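Local coordinates for protein uncharacterized conserved (Bdellovibrio bacteriovorus, PDB 7O21) that probably trims peptidoglycan as an LD-carboxypeptidase of the YkuD family, editing the cell wall in a way that generates the curvature of this predatory bacterium, at residues V46-V55 / I66-G74. Numbering follows the deposited sequence.
Sequences VDKEQRKLSV and ITEYPADIG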
ATOM      1  N   VAL A  46      -5.242  -0.852  21.986  1.00 14.55           N
ATOM      2  CA  VAL A  46      -6.317   0.099  22.276  1.00 15.21           C
ATOM      3  C   VAL A  46      -7.540  -0.680  22.744  1.00 17.73           C
ATOM      4  O   VAL A  46      -8.046  -1.552  22.028  1.00 15.95           O
ATOM      5  CB  VAL A  46      -6.659   0.967  21.058  1.00 15.58           C
ATOM      6  CG1 VAL A  46      -7.778   1.965  21.409  1.00 16.37           C
ATOM      7  CG2 VAL A  46      -5.427   1.679  20.530  1.00 16.69           C
ATOM      8  N   ASP A  47      -8.027  -0.352  23.934  1.00 16.34           N
ATOM      9  CA  ASP A  47      -9.171  -1.009  24.567  1.00 19.53           C
ATOM     10  C   ASP A  47     -10.302   0.018  24.545  1.00 19.57           C
ATOM     11  O   ASP A  47     -10.331   0.935  25.372  1.00 18.15           O
ATOM     12  CB  ASP A  47      -8.761  -1.392  25.989  1.00 18.12           C
ATOM     13  CG  ASP A  47      -9.872  -2.023  26.792  1.00 21.39           C
ATOM     14  OD1 ASP A  47     -11.060  -1.899  26.430  1.00 21.02           O
ATOM     15  OD2 ASP A  47      -9.533  -2.653  27.816  1.00 25.82           O
ATOM     16  N   LYS A  48     -11.225  -0.119  23.584  1.00 16.54           N
ATOM     17  CA  LYS A  48     -12.280   0.883  23.439  1.00 18.96           C
ATOM     18  C   LYS A  48     -13.159   0.950  24.677  1.00 19.46           C
ATOM     19  O   LYS A  48     -13.524   2.044  25.123  1.00 20.44           O
ATOM     20  CB  LYS A  48     -13.150   0.609  22.215  1.00 18.03           C
ATOM     21  CG  LYS A  48     -12.426   0.683  20.883  1.00 19.76           C
ATOM     22  CD  LYS A  48     -13.447   0.487  19.763  1.00 20.22           C
ATOM     23  CE  LYS A  48     -12.808   0.482  18.391  1.00 20.66           C
ATOM     24  NZ  LYS A  48     -13.793  -0.018  17.382  1.00 22.13           N
ATOM     25  N   GLU A  49     -13.516  -0.210  25.238  1.00 18.99           N
ATOM     26  CA  GLU A  49     -14.436  -0.231  26.372  1.00 20.39           C
ATOM     27  C   GLU A  49     -13.858   0.522  27.563  1.00 19.34           C
ATOM     28  O   GLU A  49     -14.553   1.322  28.202  1.00 21.45           O
ATOM     29  CB  GLU A  49     -14.753  -1.676  26.747  1.00 21.83           C
ATOM     30  CG  GLU A  49     -15.550  -1.816  28.030  1.00 26.15           C
ATOM     31  CD  GLU A  49     -15.681  -3.259  28.464  1.00 39.50           C
ATOM     32  OE1 GLU A  49     -15.246  -4.146  27.701  1.00 42.64           O
ATOM     33  OE2 GLU A  49     -16.217  -3.509  29.564  1.00 53.85           O
ATOM     34  N   GLN A  50     -12.585   0.272  27.886  1.00 20.82           N
ATOM     35  CA  GLN A  50     -11.936   0.919  29.020  1.00 22.46           C
ATOM     36  C   GLN A  50     -11.379   2.296  28.692  1.00 19.26           C
ATOM     37  O   GLN A  50     -10.904   2.983  29.605  1.00 21.41           O
ATOM     38  CB  GLN A  50     -10.826   0.026  29.575  1.00 23.21           C
ATOM     39  CG  GLN A  50     -11.332  -1.322  30.103  1.00 26.28           C
ATOM     40  CD  GLN A  50     -12.372  -1.173  31.201  1.00 40.09           C
ATOM     41  OE1 GLN A  50     -13.443  -1.786  31.152  1.00 40.26           O
ATOM     42  NE2 GLN A  50     -12.063  -0.355  32.194  1.00 35.13           N
ATOM     43  N   ARG A  51     -11.424   2.720  27.426  1.00 18.87           N
ATOM     44  CA  ARG A  51     -10.849   4.003  27.023  1.00 17.94           C
ATOM     45  C   ARG A  51      -9.373   4.095  27.426  1.00 18.85           C
ATOM     46  O   ARG A  51      -8.927   5.064  28.046  1.00 17.98           O
ATOM     47  CB  ARG A  51     -11.675   5.182  27.562  1.00 18.19           C
ATOM     48  CG  ARG A  51     -13.070   5.270  26.960  1.00 26.51           C
ATOM     49  CD  ARG A  51     -13.928   6.289  27.707  1.00 34.37           C
ATOM     50  NE  ARG A  51     -14.042   5.954  29.124  1.00 48.57           N
ATOM     51  CZ  ARG A  51     -15.154   5.513  29.705  1.00 59.22           C
ATOM     52  NH1 ARG A  51     -16.262   5.350  28.993  1.00 65.18           N
ATOM     53  NH2 ARG A  51     -15.157   5.234  31.002  1.00 55.40           N
ATOM     54  N   LYS A  52      -8.595   3.080  27.039  1.00 18.41           N
ATOM     55  CA  LYS A  52      -7.191   3.014  27.424  1.00 17.51           C
ATOM     56  C   LYS A  52      -6.348   2.559  26.245  1.00 19.24           C
ATOM     57  O   LYS A  52      -6.759   1.689  25.472  1.00 19.39           O
ATOM     58  CB  LYS A  52      -6.953   2.037  28.578  1.00 23.41           C
ATOM     59  CG  LYS A  52      -7.688   2.392  29.862  1.00 21.02           C
ATOM     60  CD  LYS A  52      -7.050   3.570  30.573  1.00 22.76           C
ATOM     61  CE  LYS A  52      -7.558   3.675  32.004  1.00 38.30           C
ATOM     62  NZ  LYS A  52      -8.058   5.039  32.305  1.00 34.05           N
ATOM     63  N   LEU A  53      -5.154   3.121  26.147  1.00 17.34           N
ATOM     64  CA  LEU A  53      -4.142   2.694  25.194  1.00 15.95           C
ATOM     65  C   LEU A  53      -2.911   2.272  25.976  1.00 18.00           C
ATOM     66  O   LEU A  53      -2.406   3.043  26.800  1.00 18.86           O
ATOM     67  CB  LEU A  53      -3.804   3.837  24.243  1.00 16.11           C
ATOM     68  CG  LEU A  53      -2.760   3.598  23.156  1.00 16.72           C
ATOM     69  CD1 LEU A  53      -2.993   4.594  22.022  1.00 15.93           C
ATOM     70  CD2 LEU A  53      -1.337   3.742  23.707  1.00 20.45           C
ATOM     71  N   SER A  54      -2.424   1.062  25.723  1.00 16.62           N
ATOM     72  CA  SER A  54      -1.278   0.515  26.429  1.00 14.15           C
ATOM     73  C   SER A  54      -0.157   0.210  25.447  1.00 18.78           C
ATOM     74  O   SER A  54      -0.392  -0.034  24.263  1.00 18.71           O
ATOM     75  CB  SER A  54      -1.626  -0.788  27.146  1.00 18.97           C
ATOM     76  OG  SER A  54      -2.787  -0.663  27.946  1.00 26.67           O
ATOM     77  N   VAL A  55       1.072   0.265  25.947  1.00 16.06           N
ATOM     78  CA  VAL A  55       2.246  -0.141  25.187  1.00 15.26           C
ATOM     79  C   VAL A  55       2.793  -1.417  25.804  1.00 17.96           C
ATOM     80  O   VAL A  55       3.037  -1.471  27.012  1.00 17.98           O
ATOM     81  CB  VAL A  55       3.322   0.957  25.161  1.00 19.03           C
ATOM     82  CG1 VAL A  55       4.484   0.522  24.282  1.00 21.76           C
ATOM     83  CG2 VAL A  55       2.732   2.258  24.656  1.00 17.76           C
ATOM     84  N   ILE A  66       4.380  -1.725  29.530  1.00 19.42           N
ATOM     85  CA  ILE A  66       5.322  -0.726  29.997  1.00 22.05           C
ATOM     86  C   ILE A  66       4.660   0.604  30.333  1.00 23.49           C
ATOM     87  O   ILE A  66       5.166   1.322  31.200  1.00 21.96           O
ATOM     88  CB  ILE A  66       6.524  -0.522  29.061  1.00 26.88           C
ATOM     89  CG1 ILE A  66       6.040  -0.065  27.698  1.00 22.15           C
ATOM     90  CG2 ILE A  66       7.353  -1.806  28.958  1.00 36.51           C
ATOM     91  CD1 ILE A  66       7.168   0.220  26.721  1.00 32.32           C
ATOM     92  N   THR A  67       3.552   0.954  29.686  1.00 20.59           N
ATOM     93  CA  THR A  67       2.852   2.192  30.010  1.00 19.44           C
ATOM     94  C   THR A  67       1.411   2.106  29.517  1.00 19.33           C
ATOM     95  O   THR A  67       1.031   1.177  28.798  1.00 17.00           O
ATOM     96  CB  THR A  67       3.581   3.405  29.424  1.00 25.42           C
ATOM     97  OG1 THR A  67       3.093   4.605  30.047  1.00 31.10           O
ATOM     98  CG2 THR A  67       3.363   3.482  27.923  1.00 23.84           C
ATOM     99  N   GLU A  68       0.602   3.082  29.936  1.00 18.24           N
ATOM    100  CA  GLU A  68      -0.821   3.099  29.645  1.00 21.55           C
ATOM    101  C   GLU A  68      -1.333   4.527  29.792  1.00 20.44           C
ATOM    102  O   GLU A  68      -0.926   5.246  30.713  1.00 20.46           O
ATOM    103  CB  GLU A  68      -1.568   2.184  30.625  1.00 20.45           C
ATOM    104  CG  GLU A  68      -3.049   2.048  30.359  1.00 19.86           C
ATOM    105  CD  GLU A  68      -3.658   0.892  31.123  1.00 31.88           C
ATOM    106  OE1 GLU A  68      -3.190  -0.254  30.947  1.00 44.06           O
ATOM    107  OE2 GLU A  68      -4.591   1.128  31.907  1.00 38.84           O
ATOM    108  N   TYR A  69      -2.219   4.932  28.891  1.00 16.06           N
ATOM    109  CA  TYR A  69      -2.749   6.285  28.885  1.00 16.76           C
ATOM    110  C   TYR A  69      -4.231   6.245  28.517  1.00 18.43           C
ATOM    111  O   TYR A  69      -4.691   5.287  27.902  1.00 16.53           O
ATOM    112  CB  TYR A  69      -2.031   7.129  27.828  1.00 18.56           C
ATOM    113  CG  TYR A  69      -0.524   7.141  27.975  1.00 18.92           C
ATOM    114  CD1 TYR A  69       0.070   7.836  29.011  1.00 21.60           C
ATOM    115  CD2 TYR A  69       0.296   6.469  27.078  1.00 22.30           C
ATOM    116  CE1 TYR A  69       1.437   7.865  29.166  1.00 24.76           C
ATOM    117  CE2 TYR A  69       1.679   6.492  27.224  1.00 22.94           C
ATOM    118  CZ  TYR A  69       2.236   7.195  28.271  1.00 25.08           C
ATOM    119  OH  TYR A  69       3.599   7.237  28.446  1.00 37.20           O
ATOM    120  N   PRO A  70      -4.976   7.291  28.871  1.00 16.52           N
ATOM    121  CA  PRO A  70      -6.345   7.396  28.354  1.00 16.92           C
ATOM    122  C   PRO A  70      -6.360   7.541  26.837  1.00 14.71           C
ATOM    123  O   PRO A  70      -5.449   8.112  26.231  1.00 17.41           O
ATOM    124  CB  PRO A  70      -6.884   8.664  29.029  1.00 18.56           C
ATOM    125  CG  PRO A  70      -5.925   8.942  30.179  1.00 19.34           C
ATOM    126  CD  PRO A  70      -4.601   8.429  29.725  1.00 17.45           C
ATOM    127  N   ALA A  71      -7.421   7.009  26.233  1.00 16.53           N
ATOM    128  CA  ALA A  71      -7.640   7.138  24.800  1.00 15.86           C
ATOM    129  C   ALA A  71      -9.123   6.951  24.533  1.00 16.43           C
ATOM    130  O   ALA A  71      -9.851   6.389  25.354  1.00 19.63           O
ATOM    131  CB  ALA A  71      -6.853   6.062  24.048  1.00 16.31           C
ATOM    132  N   ASP A  72      -9.574   7.438  23.381  1.00 16.91           N
ATOM    133  CA  ASP A  72     -10.958   7.220  22.983  1.00 16.30           C
ATOM    134  C   ASP A  72     -11.009   7.121  21.469  1.00 15.98           C
ATOM    135  O   ASP A  72      -9.998   7.286  20.784  1.00 18.12           O
ATOM    136  CB  ASP A  72     -11.869   8.335  23.512  1.00 18.77           C
ATOM    137  CG  ASP A  72     -13.257   7.832  23.918  1.00 20.66           C
ATOM    138  OD1 ASP A  72     -13.737   6.819  23.363  1.00 20.54           O
ATOM    139  OD2 ASP A  72     -13.873   8.481  24.788  1.00 23.23           O
ATOM    140  N   ILE A  73     -12.195   6.809  20.951  1.00 17.62           N
ATOM    141  CA  ILE A  73     -12.419   6.697  19.518  1.00 15.95           C
ATOM    142  C   ILE A  73     -13.214   7.898  19.037  1.00 18.68           C
ATOM    143  O   ILE A  73     -14.193   8.309  19.677  1.00 19.39           O
ATOM    144  CB  ILE A  73     -13.159   5.393  19.182  1.00 17.62           C
ATOM    145  CG1 ILE A  73     -12.386   4.194  19.731  1.00 19.96           C
ATOM    146  CG2 ILE A  73     -13.390   5.299  17.679  1.00 20.55           C
ATOM    147  CD1 ILE A  73     -11.043   3.936  19.062  1.00 18.77           C
ATOM    148  N   GLY A  74     -12.796   8.460  17.903  1.00 17.97           N
ATOM    149  CA  GLY A  74     -13.532   9.571  17.329  1.00 20.48           C
ATOM    150  C   GLY A  74     -14.911   9.143  16.867  1.00 22.04           C
ATOM    151  O   GLY A  74     -15.126   8.013  16.427  1.00 26.58           O
TER
HETATM  152  O   HOH W   1     -13.594   3.972  23.163  1.00 26.59           O
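Leu53 and Tyr69 pair through two backbone hydrogen bonds, both 2.8 Å: Leu53 N to Tyr69 O and Tyr69 N to Leu53 O. They anchor an antiparallel hairpin, strand 52-59 against strand 62-73, in the YkuD-type catalytic domain. Val55 N to Thr67 O and Ile66 N to Val55 O extend the pairing one way, Ala71 N to Arg51 O the other.

The face carrying Leu53, Val55, Thr67 and Tyr69 is tightly packed and mostly apolar. Val55 and Thr67 lie side by side, their CG2 methyls 3.5 Å apart, and helix 156-163 covers Leu53 and Val55 through Leu162. At the edge, Ile66 CD1 reaches within 3.6 Å of Val55 CG1; a chi1 of 60° in Ile66 brings its own CG1 to 3.4 Å from Val55 O. Leu53 CB meets Ala71 CB.

The face of Ser54 and Glu68 is looser and more polar. Glu68 OE1 lies 3.1 Å from Ser54 OG and is also salt-bridged to Lys65. Glu68 OE2 rests against Lys52 CD, with Lys52 NZ still 5.2 Å from Glu68 OE2. Separately, Arg51 lays its aliphatic chain beside Asp72, their charged atoms not touching.

Near the G1 beta bulge, where Arg51 and Lys52 both face Asp47, a water donates to Lys48 O and Asp72 OD1. Lys48 packs its methylenes on Ile73, while Lys48 NZ forms a salt bridge with Asp177. The Ile73 side chain is about 6 Å from that of the predicted nucleophile Cys151. The principle illustrated is that backbone pairing and one apolar face can join two strands while opposite charges across them stay apart.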